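Local coordinates for protein endoglucanase E-5 (Thermobifida fusca, PDB 2CKS) that hydrolyses internal beta-1,4-glucosidic linkages in cellulose, lichenin and cereal beta-D-glucans through its family 5 catalytic domain, at residues 47-52 with 90-95. Sequence-based numbering, arbitrary orientation.
Sequences SLDALA and TARGLY. With ZN (zinc ion), chain D.
D49 and R92 form a salt bridge, with NE of R92 giving a hydrogen bond to OD2 of D49 at 2.7 Å. The bond is bent, 130° at the hydrogen. NE approaches OD2 almost in line with its C-O bond, while the oxygen sits 31° out of the guanidinium plane. The other carboxylate oxygen of D49, OD1, binds a zinc ion at 2.0 Å. NH2 of R92 hydrogen-bonds to OD1 of D45, the second zinc ligand from the chain, and NH1 to the carbonyl O of M88, which helps fix the turn of the guanidinium. R92 probably offsets part of the charge of the two carboxylates.

The rest is van der Waals contact. The R92 chain runs extended from CG to NE (chi3 175°), bringing its CD within 3.7 Å of L48 CB. A52 CB lies 3.5 Å from the backbone O of R92, 3.9 Å from R92 CB and 4.0 Å from L94 CD2. L51 only grazes L94. A leucine in place of R92 would probably leave D49 without its cationic partner beside the zinc.

G93, at positive phi, is the C-prime residue of a Schellman motif ending helix 75-90. The contact joins helix 45-54 to the loop between helix 75-90 and strand 95-101 of the TIM barrel. L48, L51 and L94 all also pack on I60 of strand 59-65, the neighbouring barrel strand.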
ATOM      1  N   SER A  47     -18.698   5.005   1.964  1.00  6.76           N
ATOM      2  CA  SER A  47     -17.810   4.144   1.175  1.00  6.42           C
ATOM      3  C   SER A  47     -16.826   3.381   2.045  1.00  5.98           C
ATOM      4  O   SER A  47     -16.475   2.240   1.737  1.00  5.78           O
ATOM      5  CB  SER A  47     -17.054   4.935   0.102  1.00  6.69           C
ATOM      6  OG  SER A  47     -16.016   5.714   0.658  1.00  6.38           O
ATOM      7  N   LEU A  48     -16.381   4.003   3.132  1.00  6.31           N
ATOM      8  CA  LEU A  48     -15.441   3.354   4.048  1.00  6.50           C
ATOM      9  C   LEU A  48     -16.150   2.321   4.927  1.00  6.33           C
ATOM     10  O   LEU A  48     -15.597   1.259   5.206  1.00  6.32           O
ATOM     11  CB  LEU A  48     -14.680   4.388   4.889  1.00  7.06           C
ATOM     12  CG  LEU A  48     -13.760   5.296   4.061  1.00  8.75           C
ATOM     13  CD1 LEU A  48     -13.068   6.298   4.948  1.00 11.66           C
ATOM     14  CD2 LEU A  48     -12.737   4.504   3.264  1.00 10.46           C
ATOM     15  N   ASP A  49     -17.394   2.592   5.326  1.00  5.98           N
ATOM     16  CA  ASP A  49     -18.177   1.583   6.024  1.00  6.15           C
ATOM     17  C   ASP A  49     -18.342   0.357   5.137  1.00  6.10           C
ATOM     18  O   ASP A  49     -18.220  -0.759   5.597  1.00  6.46           O
ATOM     19  CB  ASP A  49     -19.566   2.103   6.399  1.00  6.10           C
ATOM     20  CG  ASP A  49     -19.550   3.071   7.563  1.00  7.17           C
ATOM     21  OD1 ASP A  49     -20.658   3.527   7.943  1.00  8.37           O
ATOM     22  OD2 ASP A  49     -18.513   3.430   8.149  1.00  7.88           O
ATOM     23  N   ALA A  50     -18.609   0.569   3.853  1.00  5.94           N
ATOM     24  CA  ALA A  50     -18.768  -0.541   2.924  1.00  6.05           C
ATOM     25  C   ALA A  50     -17.478  -1.358   2.840  1.00  6.24           C
ATOM     26  O   ALA A  50     -17.502  -2.585   2.906  1.00  6.30           O
ATOM     27  CB  ALA A  50     -19.148  -0.016   1.560  1.00  6.11           C
ATOM     28  N   LEU A  51     -16.346  -0.675   2.713  1.00  6.15           N
ATOM     29  CA  LEU A  51     -15.072  -1.359   2.601  1.00  6.40           C
ATOM     30  C   LEU A  51     -14.804  -2.246   3.823  1.00  6.36           C
ATOM     31  O   LEU A  51     -14.322  -3.370   3.681  1.00  6.07           O
ATOM     32  CB  LEU A  51     -13.940  -0.342   2.424  1.00  6.31           C
ATOM     33  CG  LEU A  51     -12.522  -0.903   2.304  1.00  7.80           C
ATOM     34  CD1 LEU A  51     -12.418  -1.811   1.093  1.00  6.97           C
ATOM     35  CD2 LEU A  51     -11.514   0.240   2.242  1.00  9.10           C
ATOM     36  N   ALA A  52     -15.122  -1.744   5.011  1.00  6.72           N
ATOM     37  CA  ALA A  52     -14.816  -2.456   6.250  1.00  7.43           C
ATOM     38  C   ALA A  52     -15.834  -3.550   6.520  1.00  7.95           C
ATOM     39  O   ALA A  52     -15.474  -4.702   6.763  1.00  8.69           O
ATOM     40  CB  ALA A  52     -14.778  -1.475   7.420  1.00  7.40           C
ATOM     41  N   THR A  90      -9.418   3.695  11.546  1.00  6.76           N
ATOM     42  CA  THR A  90      -9.291   3.088  12.866  1.00  7.57           C
ATOM     43  C   THR A  90     -10.657   2.859  13.508  1.00  7.70           C
ATOM     44  O   THR A  90     -10.889   1.819  14.122  1.00  7.26           O
ATOM     45  CB  THR A  90      -8.410   3.980  13.755  1.00  7.63           C
ATOM     46  OG1 THR A  90      -7.112   4.116  13.151  1.00  7.90           O
ATOM     47  CG2 THR A  90      -8.136   3.325  15.102  1.00  8.97           C
ATOM     48  N   ALA A  91     -11.564   3.815  13.318  1.00  8.39           N
ATOM     49  CA  ALA A  91     -12.931   3.723  13.838  1.00  9.01           C
ATOM     50  C   ALA A  91     -13.818   2.762  13.035  1.00  9.85           C
ATOM     51  O   ALA A  91     -15.033   2.664  13.295  1.00 11.98           O
ATOM     52  CB  ALA A  91     -13.564   5.112  13.879  1.00  9.02           C
ATOM     53  N   ARG A  92     -13.240   2.105  12.031  1.00  8.84           N
ATOM     54  CA  ARG A  92     -13.903   1.040  11.286  1.00  8.62           C
ATOM     55  C   ARG A  92     -13.138  -0.282  11.377  1.00  8.66           C
ATOM     56  O   ARG A  92     -13.460  -1.252  10.684  1.00  8.69           O
ATOM     57  CB  ARG A  92     -14.114   1.485   9.833  1.00  8.28           C
ATOM     58  CG  ARG A  92     -15.106   2.628   9.724  1.00  9.29           C
ATOM     59  CD  ARG A  92     -14.971   3.490   8.500  1.00 11.58           C
ATOM     60  NE  ARG A  92     -16.048   4.475   8.446  1.00 11.23           N
ATOM     61  CZ  ARG A  92     -16.097   5.600   9.152  1.00 12.89           C
ATOM     62  NH1 ARG A  92     -15.108   5.971   9.961  1.00 11.87           N
ATOM     63  NH2 ARG A  92     -17.149   6.384   9.026  1.00 14.44           N
ATOM     64  N   GLY A  93     -12.147  -0.329  12.262  1.00  8.09           N
ATOM     65  CA  GLY A  93     -11.438  -1.555  12.571  1.00  7.91           C
ATOM     66  C   GLY A  93     -10.419  -1.995  11.554  1.00  7.27           C
ATOM     67  O   GLY A  93     -10.057  -3.174  11.514  1.00  7.73           O
ATOM     68  N   LEU A  94      -9.948  -1.051  10.743  1.00  6.71           N
ATOM     69  CA  LEU A  94      -8.982  -1.325   9.681  1.00  6.02           C
ATOM     70  C   LEU A  94      -7.559  -0.946  10.047  1.00  5.83           C
ATOM     71  O   LEU A  94      -7.324   0.077  10.694  1.00  6.21           O
ATOM     72  CB  LEU A  94      -9.343  -0.538   8.428  1.00  6.01           C
ATOM     73  CG  LEU A  94     -10.720  -0.780   7.830  1.00  6.55           C
ATOM     74  CD1 LEU A  94     -10.973   0.230   6.708  1.00  7.89           C
ATOM     75  CD2 LEU A  94     -10.810  -2.205   7.345  1.00  8.00           C
ATOM     76  N   TYR A  95      -6.613  -1.760   9.600  1.00  5.18           N
ATOM     77  CA  TYR A  95      -5.224  -1.336   9.526  1.00  5.32           C
ATOM     78  C   TYR A  95      -5.116  -0.259   8.470  1.00  5.13           C
ATOM     79  O   TYR A  95      -5.928  -0.191   7.547  1.00  5.70           O
ATOM     80  CB  TYR A  95      -4.298  -2.517   9.220  1.00  5.59           C
ATOM     81  CG  TYR A  95      -4.258  -3.452  10.397  1.00  5.01           C
ATOM     82  CD1 TYR A  95      -5.136  -4.523  10.499  1.00  4.56           C
ATOM     83  CD2 TYR A  95      -3.379  -3.230  11.439  1.00  5.64           C
ATOM     84  CE1 TYR A  95      -5.121  -5.353  11.605  1.00  4.93           C
ATOM     85  CE2 TYR A  95      -3.370  -4.047  12.547  1.00  4.82           C
ATOM     86  CZ  TYR A  95      -4.225  -5.106  12.624  1.00  5.04           C
ATOM     87  OH  TYR A  95      -4.240  -5.930  13.727  1.00  5.99           O
TER
HETATM   88 ZN    ZN D1432     -20.667   5.037   9.214  1.00  9.06          ZN